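Local coordinates for pyruvate kinase (Pyrobaculum aerophilum, PDB 3QTG), which catalyses the last step of glycolysis, the interconversion of phosphoenolpyruvate and ADP with pyruvate and ATP, using a divalent metal ion, at residues T311-V316 with M343-Q348; Q348-P353 with R394-V399; E100-K105 with T113-P118; F104-K109 with A121-V126; P74-V79 with N196-A201. One frame throughout, in Å; residues are numbered along the deposited sequence.

Interaction 1: residues T311-V316 with M343-Q348; sequences TASMGV and MNVEYQ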
# COMPACT_ATOMS: atom_id res chain seq x y z
N THR A 311 -16.62 21.70 -5.80
CA THR A 311 -15.69 21.99 -6.90
C THR A 311 -14.28 22.33 -6.37
O THR A 311 -13.29 21.75 -6.84
CB THR A 311 -16.26 23.11 -7.81
OG1 THR A 311 -17.49 22.64 -8.39
CG2 THR A 311 -15.31 23.49 -8.92
N ALA A 312 -14.20 23.24 -5.39
CA ALA A 312 -12.93 23.57 -4.75
C ALA A 312 -12.23 22.37 -4.06
O ALA A 312 -11.00 22.26 -4.14
CB ALA A 312 -13.08 24.75 -3.76
N SER A 313 -13.01 21.51 -3.40
CA SER A 313 -12.51 20.27 -2.76
C SER A 313 -11.77 19.32 -3.67
O SER A 313 -10.90 18.59 -3.20
CB SER A 313 -13.66 19.47 -2.14
OG SER A 313 -14.11 20.11 -0.97
N MET A 314 -12.15 19.31 -4.95
CA MET A 314 -11.50 18.46 -5.95
C MET A 314 -10.04 18.85 -6.12
O MET A 314 -9.26 18.09 -6.67
CB MET A 314 -12.17 18.61 -7.31
CG MET A 314 -13.53 17.98 -7.48
SD MET A 314 -13.97 18.07 -9.25
CE MET A 314 -13.13 16.59 -9.81
N GLY A 315 -9.70 20.06 -5.69
CA GLY A 315 -8.32 20.54 -5.74
C GLY A 315 -7.98 21.36 -6.98
O GLY A 315 -6.82 21.40 -7.37
N VAL A 316 -8.96 22.04 -7.57
CA VAL A 316 -8.70 22.97 -8.68
C VAL A 316 -7.82 24.13 -8.21
O VAL A 316 -7.88 24.51 -7.02
CB VAL A 316 -10.02 23.53 -9.31
CG1 VAL A 316 -10.86 22.39 -9.88
CG2 VAL A 316 -10.84 24.34 -8.28
N MET A 343 -12.70 29.60 2.42
CA MET A 343 -12.10 29.52 3.75
C MET A 343 -12.63 28.34 4.55
O MET A 343 -12.01 27.92 5.52
CB MET A 343 -12.28 30.84 4.51
CG MET A 343 -11.47 31.97 3.89
SD MET A 343 -11.55 33.54 4.77
CE MET A 343 -10.39 34.52 3.80
N ASN A 344 -13.76 27.80 4.13
CA ASN A 344 -14.36 26.64 4.79
C ASN A 344 -13.96 25.30 4.19
O ASN A 344 -14.21 24.26 4.80
CB ASN A 344 -15.88 26.75 4.79
CG ASN A 344 -16.38 27.83 5.70
OD1 ASN A 344 -16.52 27.63 6.92
ND2 ASN A 344 -16.64 29.02 5.13
N VAL A 345 -13.37 25.32 3.00
CA VAL A 345 -13.12 24.08 2.24
C VAL A 345 -12.17 23.10 2.95
O VAL A 345 -11.14 23.48 3.47
CB VAL A 345 -12.66 24.37 0.77
CG1 VAL A 345 -12.30 23.09 0.05
CG2 VAL A 345 -13.77 25.07 0.00
N GLU A 346 -12.55 21.82 3.00
CA GLU A 346 -11.57 20.79 3.29
C GLU A 346 -11.39 19.98 2.03
O GLU A 346 -12.36 19.62 1.36
CB GLU A 346 -11.92 19.95 4.53
CG GLU A 346 -13.01 18.91 4.34
CD GLU A 346 -13.24 18.04 5.59
OE1 GLU A 346 -13.22 18.59 6.72
OE2 GLU A 346 -13.43 16.80 5.43
N TYR A 347 -10.14 19.74 1.68
CA TYR A 347 -9.79 19.24 0.37
C TYR A 347 -9.74 17.74 0.39
O TYR A 347 -9.19 17.15 1.31
CB TYR A 347 -8.45 19.83 -0.08
CG TYR A 347 -8.54 21.32 -0.33
CD1 TYR A 347 -9.06 21.81 -1.52
CD2 TYR A 347 -8.14 22.24 0.64
CE1 TYR A 347 -9.18 23.17 -1.75
CE2 TYR A 347 -8.25 23.63 0.42
CZ TYR A 347 -8.76 24.07 -0.78
OH TYR A 347 -8.89 25.42 -1.04
N GLN A 348 -10.31 17.13 -0.63
CA GLN A 348 -10.26 15.69 -0.71
C GLN A 348 -9.09 15.25 -1.56
O GLN A 348 -9.02 15.59 -2.73
CB GLN A 348 -11.57 15.11 -1.20
CG GLN A 348 -12.45 14.67 -0.04
CD GLN A 348 -13.90 14.44 -0.44
OE1 GLN A 348 -14.53 13.48 0.01
NE2 GLN A 348 -14.45 15.34 -1.28
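Ser313 OG shows how one hydroxyl can join several parts of a fold. It lies 3.0 Å from Glu346 O, yet its single proton is also within reach of Phe309 O one helical turn back, and Arg271 NH1 of the second subunit adds a weak bond. The OG is swung anti to its own carbonyl carbon (chi1 -74°), which turns it toward the passing chain. The backbone of Ser313 makes the firmer link: its O receives Gln348 N at 3.0 Å, with an N-H...O angle of 154°.

Beside these bonds the packing is close. The ring edge of Tyr347 comes up to a helix carbonyl, CE1 standing 3.1 Å from Ala312 O near the ring plane, while Tyr347 OH is bonded to Thr17. Val345 CG2 meets Ala312 CB at 3.8 Å, and Val345 CG1 lies over the rim of one face of the Tyr347 ring. Gly315, with positive phi, turns the chain out of the helix.

The contact thus ties the end of helix 302-313 to the segment leaving helix 331-343, with Trp416 edge-to-face on Tyr347, helix 266-279 against Met314, and Arg271 of the second subunit in a salt bridge with Glu346.

Interaction 2: residues Q348-P353 with R394-V399; sequences QIPQSP and RPRGVV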
# COMPACT_ATOMS: atom_id res chain seq x y z
N GLN A 348 -10.31 17.13 -0.63
CA GLN A 348 -10.26 15.69 -0.71
C GLN A 348 -9.09 15.25 -1.56
O GLN A 348 -9.02 15.59 -2.73
CB GLN A 348 -11.57 15.11 -1.20
CG GLN A 348 -12.45 14.67 -0.04
CD GLN A 348 -13.90 14.44 -0.44
OE1 GLN A 348 -14.53 13.48 0.01
NE2 GLN A 348 -14.45 15.34 -1.28
N ILE A 349 -8.18 14.48 -0.93
CA ILE A 349 -6.96 13.97 -1.57
C ILE A 349 -7.03 13.98 -3.11
O ILE A 349 -7.71 13.16 -3.72
CB ILE A 349 -6.55 12.58 -1.01
CG1 ILE A 349 -6.32 12.66 0.52
CG2 ILE A 349 -5.29 12.04 -1.74
CD1 ILE A 349 -6.08 11.31 1.20
N PRO A 350 -6.33 14.93 -3.73
CA PRO A 350 -6.42 15.09 -5.18
C PRO A 350 -5.65 14.01 -5.95
O PRO A 350 -4.72 13.39 -5.40
CB PRO A 350 -5.81 16.47 -5.42
CG PRO A 350 -4.88 16.67 -4.30
CD PRO A 350 -5.41 15.90 -3.12
N GLN A 351 -6.08 13.77 -7.19
CA GLN A 351 -5.28 13.06 -8.20
C GLN A 351 -3.82 13.53 -8.15
O GLN A 351 -3.54 14.74 -8.21
CB GLN A 351 -5.91 13.32 -9.59
CG GLN A 351 -5.08 12.90 -10.78
CD GLN A 351 -5.17 11.40 -11.05
OE1 GLN A 351 -6.25 10.86 -11.30
NE2 GLN A 351 -4.02 10.73 -11.00
N SER A 352 -2.89 12.57 -8.03
CA SER A 352 -1.45 12.88 -8.05
C SER A 352 -0.98 13.04 -9.49
O SER A 352 -1.41 12.30 -10.37
CB SER A 352 -0.64 11.77 -7.37
OG SER A 352 0.74 12.14 -7.22
N PRO A 353 -0.09 14.01 -9.75
CA PRO A 353 0.47 14.05 -11.10
C PRO A 353 1.45 12.91 -11.39
O PRO A 353 2.07 12.37 -10.48
CB PRO A 353 1.19 15.40 -11.16
CG PRO A 353 1.34 15.84 -9.80
CD PRO A 353 0.41 15.09 -8.89
N ARG A 394 0.14 19.63 -4.89
CA ARG A 394 -0.94 20.00 -3.97
C ARG A 394 -0.51 20.04 -2.49
O ARG A 394 -1.10 19.38 -1.62
CB ARG A 394 -2.19 19.12 -4.18
CG ARG A 394 -2.89 19.35 -5.55
CD ARG A 394 -3.34 20.80 -5.68
NE ARG A 394 -4.16 21.13 -6.86
CZ ARG A 394 -3.68 21.69 -7.96
NH1 ARG A 394 -2.38 21.91 -8.03
NH2 ARG A 394 -4.48 22.01 -9.00
N PRO A 395 0.52 20.87 -2.18
CA PRO A 395 0.86 21.08 -0.75
C PRO A 395 -0.35 21.68 -0.04
O PRO A 395 -1.13 22.42 -0.66
CB PRO A 395 2.00 22.10 -0.81
CG PRO A 395 1.80 22.78 -2.23
CD PRO A 395 1.35 21.67 -3.09
N ARG A 396 -0.51 21.39 1.25
CA ARG A 396 -1.76 21.65 1.94
C ARG A 396 -1.73 22.96 2.70
O ARG A 396 -2.66 23.28 3.45
CB ARG A 396 -2.09 20.50 2.91
CG ARG A 396 -2.64 19.24 2.27
CD ARG A 396 -3.99 19.53 1.67
NE ARG A 396 -4.87 18.36 1.69
CZ ARG A 396 -5.11 17.59 0.63
NH1 ARG A 396 -4.53 17.87 -0.54
NH2 ARG A 396 -5.93 16.56 0.75
N GLY A 397 -0.65 23.71 2.54
CA GLY A 397 -0.52 25.02 3.17
C GLY A 397 0.03 25.97 2.13
O GLY A 397 0.46 25.54 1.05
N VAL A 398 -0.01 27.25 2.45
CA VAL A 398 0.54 28.30 1.58
C VAL A 398 2.02 28.07 1.24
O VAL A 398 2.80 27.65 2.08
CB VAL A 398 0.35 29.70 2.20
CG1 VAL A 398 1.10 30.76 1.38
CG2 VAL A 398 -1.13 30.03 2.27
N VAL A 399 2.37 28.34 -0.02
CA VAL A 399 3.73 28.25 -0.53
C VAL A 399 4.18 29.66 -0.86
O VAL A 399 3.68 30.30 -1.81
CB VAL A 399 3.81 27.31 -1.78
CG1 VAL A 399 5.26 27.16 -2.28
CG2 VAL A 399 3.20 25.95 -1.48
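Apolar contact comes first here, and Pro350 supplies most of it. Its CG sits 3.6 Å from Arg394 CG and equally near Arg394 CB, so the aliphatic root of the arginine packs against the proline ring. Arg394 then bends at chi2 (-59°), carrying its polar end away from the proline to hydrogen bonds with Gly315 O and Ala391 O, a salt bridge with Asp317, and a cation-pi contact with Trp416.

A second kind of contact uses the edge of a guanidinium. Arg396 approaches Pro350 from the opposite direction, and its NH1 lies 3.4 Å from Pro350 CD, near the plane of the group. Arg396 NH2 stands 3.9 Å from Ile349 CG1, the two side chains meeting at about a right angle. Both segments are irregular: 348-353 belongs to the connection running from barrel helix 331-343 to helix 358-373, whereas the loop 394-399 leads into strand 399-403 of the C-terminal alpha/beta domain, so the contact lies where the connecting chain passes that domain. Putting an alanine at Arg396 would probably leave Pro350 CD and Ile349 CG1 without the guanidinium that packs on them and open a gap between the two loops.

Polar bonding across the segments is absent. Arg396 NH2 and Ile349 N, 3.5 Å apart, are both donors.

Interaction 3: residues E100-K105 with T113-P118; sequences EVVKFK and TYIPVP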
# COMPACT_ATOMS: atom_id res chain seq x y z
N GLU A 100 -43.34 24.99 -36.63
CA GLU A 100 -42.95 25.46 -37.98
C GLU A 100 -41.69 24.77 -38.53
O GLU A 100 -40.70 24.61 -37.82
CB GLU A 100 -42.72 26.98 -37.98
CG GLU A 100 -42.51 27.63 -39.37
CD GLU A 100 -42.43 29.16 -39.33
OE1 GLU A 100 -42.86 29.77 -38.33
OE2 GLU A 100 -41.94 29.76 -40.33
N VAL A 101 -41.74 24.33 -39.79
CA VAL A 101 -40.56 23.82 -40.48
C VAL A 101 -39.77 25.03 -41.03
O VAL A 101 -40.24 25.77 -41.89
CB VAL A 101 -40.93 22.79 -41.57
CG1 VAL A 101 -39.68 22.17 -42.18
CG2 VAL A 101 -41.85 21.68 -40.99
N VAL A 102 -38.58 25.23 -40.47
CA VAL A 102 -37.73 26.36 -40.77
C VAL A 102 -36.60 25.93 -41.70
O VAL A 102 -35.99 24.87 -41.51
CB VAL A 102 -37.16 26.99 -39.44
CG1 VAL A 102 -36.34 28.22 -39.74
CG2 VAL A 102 -38.30 27.35 -38.47
N LYS A 103 -36.30 26.74 -42.70
CA LYS A 103 -35.23 26.45 -43.66
C LYS A 103 -33.98 27.31 -43.44
O LYS A 103 -34.07 28.53 -43.27
CB LYS A 103 -35.75 26.60 -45.09
CG LYS A 103 -34.74 26.19 -46.16
CD LYS A 103 -35.40 25.39 -47.27
CE LYS A 103 -34.51 25.28 -48.49
NZ LYS A 103 -35.30 25.09 -49.75
N PHE A 104 -32.83 26.65 -43.42
CA PHE A 104 -31.52 27.32 -43.37
C PHE A 104 -30.81 27.10 -44.69
O PHE A 104 -30.79 25.98 -45.20
CB PHE A 104 -30.64 26.75 -42.24
CG PHE A 104 -31.25 26.88 -40.85
CD1 PHE A 104 -32.35 26.11 -40.49
CD2 PHE A 104 -30.70 27.76 -39.93
CE1 PHE A 104 -32.90 26.21 -39.21
CE2 PHE A 104 -31.22 27.89 -38.66
CZ PHE A 104 -32.34 27.11 -38.27
N LYS A 105 -30.23 28.16 -45.24
CA LYS A 105 -29.46 28.06 -46.48
C LYS A 105 -28.13 28.71 -46.29
O LYS A 105 -28.01 29.71 -45.57
CB LYS A 105 -30.19 28.72 -47.68
CG LYS A 105 -31.51 28.03 -48.04
CD LYS A 105 -32.28 28.70 -49.19
CE LYS A 105 -33.80 28.44 -49.03
NZ LYS A 105 -34.74 28.96 -50.15
N THR A 113 -37.33 34.64 -46.91
CA THR A 113 -38.00 33.32 -46.86
C THR A 113 -37.21 32.21 -46.13
O THR A 113 -37.72 31.09 -45.96
CB THR A 113 -38.42 32.81 -48.26
OG1 THR A 113 -37.26 32.63 -49.08
CG2 THR A 113 -39.36 33.79 -48.98
N TYR A 114 -35.97 32.50 -45.71
CA TYR A 114 -35.15 31.49 -45.03
C TYR A 114 -34.14 32.13 -44.07
O TYR A 114 -33.95 33.35 -44.11
CB TYR A 114 -34.41 30.60 -46.05
CG TYR A 114 -33.44 31.37 -46.93
CD1 TYR A 114 -32.11 31.50 -46.55
CD2 TYR A 114 -33.86 31.98 -48.11
CE1 TYR A 114 -31.20 32.20 -47.32
CE2 TYR A 114 -32.95 32.70 -48.90
CZ TYR A 114 -31.63 32.79 -48.49
OH TYR A 114 -30.70 33.47 -49.23
N ILE A 115 -33.49 31.31 -43.24
CA ILE A 115 -32.45 31.80 -42.33
C ILE A 115 -31.10 31.67 -43.03
O ILE A 115 -30.71 30.56 -43.42
CB ILE A 115 -32.37 31.02 -40.97
CG1 ILE A 115 -33.74 30.78 -40.33
CG2 ILE A 115 -31.38 31.69 -39.99
CD1 ILE A 115 -34.68 31.98 -40.33
N PRO A 116 -30.39 32.80 -43.21
CA PRO A 116 -29.11 32.72 -43.86
C PRO A 116 -27.95 32.38 -42.89
O PRO A 116 -27.78 33.01 -41.84
CB PRO A 116 -28.96 34.12 -44.46
CG PRO A 116 -29.69 35.01 -43.52
CD PRO A 116 -30.73 34.19 -42.83
N VAL A 117 -27.17 31.37 -43.25
CA VAL A 117 -26.02 30.97 -42.45
C VAL A 117 -24.77 31.01 -43.34
O VAL A 117 -24.61 30.14 -44.20
CB VAL A 117 -26.20 29.58 -41.82
CG1 VAL A 117 -25.06 29.29 -40.86
CG2 VAL A 117 -27.52 29.48 -41.08
N PRO A 118 -23.92 32.05 -43.19
CA PRO A 118 -22.78 32.24 -44.09
C PRO A 118 -21.54 31.39 -43.80
O PRO A 118 -20.41 31.86 -43.93
CB PRO A 118 -22.48 33.74 -43.94
CG PRO A 118 -22.80 34.04 -42.57
CD PRO A 118 -24.01 33.17 -42.23
O HOH W 1 -37.97 29.11 -43.55
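A parallel strand pair at the edge of a mixed sheet illustrates how a short strand is held: strand 115-117 runs beside strand 101-106, at 30° to it. Ile115 uses both of its backbone groups, its N donating to Lys103 O at 2.8 Å and its O receiving Lys105 N at 3.1 Å. Val117 N then bonds to Lys105 O at 3.0 Å. Before the pairing begins, a water bridges Lys103 N and Thr113 O.

The two faces differ. On one, Ile115 CG1 lies over one face of the Phe104 ring, offset toward its rim, Val117 CG2 meets that ring's edge 3.8 Å from Phe104 CD2, and Val102 CG1 packs on Ile115. On the other, Lys105 stretches across Tyr114 in a CH-pi contact, its CD 3.7 Å from the centroid of the Tyr114 ring and 11° off the normal. Tyr114 CG sits between its backbone N and carbonyl carbon (chi1 63°), which presents the ring flat to the lysine, while its OH bonds to Ser107 OG. Were Tyr114 an alanine, the Lys105 chain would probably lose its aromatic platform and be freer to swing.

Such a sheet is characteristic of the pyruvate kinase B domain, the lid inserted into the TIM barrel.

Interaction 4: residues F104-K109 with A121-V126; sequences FKLSDK and AFFSAV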
# COMPACT_ATOMS: atom_id res chain seq x y z
N PHE A 104 -32.83 26.65 -43.42
CA PHE A 104 -31.52 27.32 -43.37
C PHE A 104 -30.81 27.10 -44.69
O PHE A 104 -30.79 25.98 -45.20
CB PHE A 104 -30.64 26.75 -42.24
CG PHE A 104 -31.25 26.88 -40.85
CD1 PHE A 104 -32.35 26.11 -40.49
CD2 PHE A 104 -30.70 27.76 -39.93
CE1 PHE A 104 -32.90 26.21 -39.21
CE2 PHE A 104 -31.22 27.89 -38.66
CZ PHE A 104 -32.34 27.11 -38.27
N LYS A 105 -30.23 28.16 -45.24
CA LYS A 105 -29.46 28.06 -46.48
C LYS A 105 -28.13 28.71 -46.29
O LYS A 105 -28.01 29.71 -45.57
CB LYS A 105 -30.19 28.72 -47.68
CG LYS A 105 -31.51 28.03 -48.04
CD LYS A 105 -32.28 28.70 -49.19
CE LYS A 105 -33.80 28.44 -49.03
NZ LYS A 105 -34.74 28.96 -50.15
N LEU A 106 -27.13 28.15 -46.96
CA LEU A 106 -25.83 28.76 -47.05
C LEU A 106 -25.88 30.09 -47.83
O LEU A 106 -26.02 30.10 -49.05
CB LEU A 106 -24.83 27.78 -47.69
CG LEU A 106 -23.36 28.18 -47.82
CD1 LEU A 106 -22.74 28.44 -46.49
CD2 LEU A 106 -22.59 27.08 -48.57
N SER A 107 -25.73 31.19 -47.09
CA SER A 107 -25.95 32.54 -47.60
C SER A 107 -25.61 33.56 -46.54
O SER A 107 -25.82 33.32 -45.35
CB SER A 107 -27.42 32.73 -47.98
OG SER A 107 -27.68 34.09 -48.33
N ASP A 108 -25.11 34.71 -46.96
CA ASP A 108 -24.85 35.83 -46.07
C ASP A 108 -26.01 36.83 -46.06
O ASP A 108 -25.98 37.81 -45.33
CB ASP A 108 -23.52 36.52 -46.43
CG ASP A 108 -23.49 37.04 -47.85
OD1 ASP A 108 -24.35 36.65 -48.66
OD2 ASP A 108 -22.60 37.86 -48.16
N LYS A 109 -27.04 36.57 -46.87
CA LYS A 109 -28.19 37.47 -46.98
C LYS A 109 -29.39 36.76 -47.58
O LYS A 109 -29.29 36.19 -48.65
CB LYS A 109 -27.87 38.75 -47.79
CG LYS A 109 -29.10 39.63 -48.00
CD LYS A 109 -28.82 41.09 -47.75
CE LYS A 109 -30.14 41.88 -47.78
NZ LYS A 109 -29.91 43.29 -47.41
N ALA A 121 -19.23 25.22 -42.80
CA ALA A 121 -18.95 24.35 -41.66
C ALA A 121 -20.23 24.01 -40.87
O ALA A 121 -20.30 22.92 -40.28
CB ALA A 121 -17.89 24.95 -40.75
N PHE A 122 -21.22 24.91 -40.87
CA PHE A 122 -22.52 24.63 -40.25
C PHE A 122 -23.17 23.46 -41.00
O PHE A 122 -23.66 22.50 -40.39
CB PHE A 122 -23.45 25.85 -40.29
CG PHE A 122 -24.85 25.59 -39.75
CD1 PHE A 122 -25.08 25.47 -38.37
CD2 PHE A 122 -25.93 25.44 -40.61
CE1 PHE A 122 -26.36 25.22 -37.87
CE2 PHE A 122 -27.22 25.19 -40.13
CZ PHE A 122 -27.43 25.08 -38.74
N PHE A 123 -23.15 23.53 -42.32
CA PHE A 123 -23.80 22.49 -43.13
C PHE A 123 -23.06 21.16 -43.07
O PHE A 123 -23.70 20.11 -43.04
CB PHE A 123 -24.13 23.02 -44.54
CG PHE A 123 -25.02 24.23 -44.49
CD1 PHE A 123 -26.40 24.08 -44.43
CD2 PHE A 123 -24.48 25.51 -44.39
CE1 PHE A 123 -27.24 25.19 -44.31
CE2 PHE A 123 -25.31 26.63 -44.26
CZ PHE A 123 -26.70 26.47 -44.23
N SER A 124 -21.72 21.19 -42.99
CA SER A 124 -20.94 19.97 -42.80
C SER A 124 -21.15 19.30 -41.44
O SER A 124 -21.02 18.10 -41.34
CB SER A 124 -19.46 20.24 -42.99
OG SER A 124 -19.24 20.81 -44.26
N ALA A 125 -21.48 20.08 -40.41
CA ALA A 125 -21.65 19.55 -39.05
C ALA A 125 -23.03 18.93 -38.77
O ALA A 125 -23.17 18.09 -37.87
CB ALA A 125 -21.34 20.64 -38.02
N VAL A 126 -24.05 19.35 -39.52
CA VAL A 126 -25.44 18.99 -39.24
C VAL A 126 -25.90 17.71 -39.94
O VAL A 126 -25.69 17.53 -41.15
CB VAL A 126 -26.43 20.18 -39.55
CG1 VAL A 126 -27.89 19.73 -39.46
CG2 VAL A 126 -26.19 21.37 -38.62
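Within the B domain, a short helix packs against a sheet through aromatic side chains: helix 120-125 sends Phe122 and Phe123 against strand 101-106. Phe123 makes the closest approach, its ring end pressing on the strand backbone. Phe123 CZ stands 3.2 Å from Leu106 N and 3.4 Å from Lys105 C, while Phe104 O lies at the edge of the Phe123 ring, 3.7 Å from Phe123 CE1. Leu106 adds a side-chain contact obliquely, its CB 3.6 Å from Phe123 CE2. The Phe123 ring is carried there with CG anti to its carbonyl carbon (chi1 -58°).

Phe122 plays two roles. Its CE2 touches Phe104 CB at 4.3 Å, the two rings meeting obliquely with planes at 37°. Its CD2 stands 3.7 Å above the centre of the Phe123 ring, so the neighbouring aromatics brace one another, and Val126 CG2 packs over the rim of one Phe122 face. No hydrogen bond crosses the contact, which is van der Waals packing of rings on apolar groups and backbone.

Ile151 of strand 150-155 and Val117 of strand 115-117, the two neighbours of strand 101-106, touch both phenylalanines, and Ile167 and Val169 of strand 167-169 pack on Phe122.

Interaction 5: residues P74-V79 with N196-A201; sequences PLAVIV and NIDYVA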
# COMPACT_ATOMS: atom_id res chain seq x y z
N PRO A 74 0.50 41.29 -6.28
CA PRO A 74 0.58 40.83 -7.67
C PRO A 74 -0.74 40.16 -8.05
O PRO A 74 -1.23 39.31 -7.32
CB PRO A 74 1.69 39.77 -7.63
CG PRO A 74 2.50 40.11 -6.40
CD PRO A 74 1.49 40.62 -5.42
N LEU A 75 -1.32 40.58 -9.17
CA LEU A 75 -2.59 40.03 -9.62
C LEU A 75 -2.39 39.57 -11.03
O LEU A 75 -1.70 40.22 -11.80
CB LEU A 75 -3.70 41.08 -9.55
CG LEU A 75 -4.20 41.57 -8.18
CD1 LEU A 75 -5.29 42.62 -8.36
CD2 LEU A 75 -4.70 40.44 -7.27
N ALA A 76 -2.98 38.44 -11.37
CA ALA A 76 -2.98 37.96 -12.75
C ALA A 76 -4.03 38.70 -13.56
O ALA A 76 -5.17 38.87 -13.10
CB ALA A 76 -3.24 36.45 -12.80
N VAL A 77 -3.65 39.10 -14.76
CA VAL A 77 -4.60 39.59 -15.76
C VAL A 77 -4.77 38.55 -16.85
O VAL A 77 -3.80 38.14 -17.50
CB VAL A 77 -4.16 40.95 -16.38
CG1 VAL A 77 -5.05 41.34 -17.56
CG2 VAL A 77 -4.18 42.02 -15.33
N ILE A 78 -6.02 38.13 -17.03
CA ILE A 78 -6.43 37.17 -18.04
C ILE A 78 -7.29 37.89 -19.11
O ILE A 78 -8.25 38.61 -18.80
CB ILE A 78 -7.27 36.04 -17.39
CG1 ILE A 78 -6.51 35.40 -16.22
CG2 ILE A 78 -7.70 35.00 -18.44
CD1 ILE A 78 -7.41 34.84 -15.11
N VAL A 79 -6.95 37.70 -20.38
CA VAL A 79 -7.85 38.16 -21.43
C VAL A 79 -8.43 36.93 -22.09
O VAL A 79 -7.72 35.99 -22.41
CB VAL A 79 -7.17 39.15 -22.45
CG1 VAL A 79 -6.65 40.43 -21.73
CG2 VAL A 79 -6.05 38.47 -23.24
N ASN A 196 1.51 43.73 -19.88
CA ASN A 196 0.64 43.68 -18.72
C ASN A 196 -0.38 42.54 -18.76
O ASN A 196 -1.25 42.47 -17.90
CB ASN A 196 -0.06 45.02 -18.55
CG ASN A 196 0.65 45.92 -17.58
OD1 ASN A 196 0.88 45.55 -16.43
ND2 ASN A 196 1.02 47.12 -18.03
N ILE A 197 -0.25 41.65 -19.74
CA ILE A 197 -1.19 40.54 -19.90
C ILE A 197 -0.54 39.17 -19.59
O ILE A 197 0.40 38.74 -20.26
CB ILE A 197 -1.83 40.53 -21.29
CG1 ILE A 197 -2.55 41.86 -21.56
CG2 ILE A 197 -2.81 39.39 -21.40
CD1 ILE A 197 -3.14 41.93 -22.91
N ASP A 198 -1.09 38.51 -18.58
CA ASP A 198 -0.46 37.33 -17.99
C ASP A 198 -0.98 36.03 -18.59
O ASP A 198 -0.23 35.07 -18.73
CB ASP A 198 -0.64 37.38 -16.47
CG ASP A 198 -0.16 38.74 -15.87
OD1 ASP A 198 1.00 39.13 -16.12
OD2 ASP A 198 -0.96 39.41 -15.16
N TYR A 199 -2.25 36.01 -18.97
CA TYR A 199 -2.87 34.81 -19.55
C TYR A 199 -3.76 35.21 -20.71
O TYR A 199 -4.45 36.22 -20.64
CB TYR A 199 -3.74 34.11 -18.52
CG TYR A 199 -2.97 33.43 -17.41
CD1 TYR A 199 -2.72 32.05 -17.45
CD2 TYR A 199 -2.50 34.16 -16.31
CE1 TYR A 199 -2.00 31.43 -16.42
CE2 TYR A 199 -1.79 33.55 -15.29
CZ TYR A 199 -1.55 32.19 -15.36
OH TYR A 199 -0.86 31.58 -14.34
N VAL A 200 -3.75 34.38 -21.75
CA VAL A 200 -4.65 34.50 -22.89
C VAL A 200 -5.47 33.23 -22.95
O VAL A 200 -4.92 32.14 -23.10
CB VAL A 200 -3.86 34.65 -24.23
CG1 VAL A 200 -4.76 34.39 -25.45
CG2 VAL A 200 -3.20 36.00 -24.32
N ALA A 201 -6.79 33.36 -22.84
CA ALA A 201 -7.65 32.20 -22.84
C ALA A 201 -8.26 31.95 -24.24
O ALA A 201 -8.85 32.84 -24.83
CB ALA A 201 -8.71 32.33 -21.75
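Val77 is gripped at both its backbone N and its backbone O by Asp198. Asp198 OD2 accepts Val77 N at 2.7 Å through its anti lone pair, and Val77 O in turn receives two donors, Asp198 N at 2.9 Å in the carbonyl plane and Tyr199 N at 3.0 Å, tilted 15° from it. Beyond this doubled site the chains settle into regular parallel pairing, Val79 N donating to Tyr199 O and Ala201 N to Val79 O, the latter at 2.8 Å. These are the third and fourth strands of the TIM barrel, 76-80 and 199-202.

The dense part is apolar and buried. Val79 CG2 packs on Ile197 CG2 at 3.8 Å and on Val200 CG2, while on the other face Ile78 CG1 meets Tyr199 CB at 3.8 Å. Tyr199 holds its CG anti to the carbonyl carbon (chi1 -70°), and its ring runs back to Ala76 CB; its OH bonds to Ser411 O. Looser packing comes at the partly exposed Asn196, whose side chain stands well back from 74-79, although Asn196 O touches Val77 CB.

Asp198 OD2 also forms a salt bridge with Arg65 NH2 of helix 54-71, and Arg65 bonds to Leu75 O and Asn196 O as well. A buried carboxylate so flanked by an arginine and a peptide N-H is likely to stay ionised, tying the starts of the two strands to helix 54-71.

How the interactions relate
Along the chain, interaction 5 opens first: its strands 76-80 and 199-202 are neighbours in the central barrel, and the excursion between them holds interactions 3 and 4. Those two lie 9 Å apart between centres, share Phe104 and Lys105 of strand 101-106, and belong to the B domain, with centres about 41 and 36 Å from that of interaction 5. Interactions 1 and 2 follow in series, share Gln348, are 10 Å apart between centres and touch each other; they lie across the chain's centre from interactions 3 and 4. The contacts thus fall into three regions: barrel core, inserted lid, and the junction of barrel and C-terminal domain.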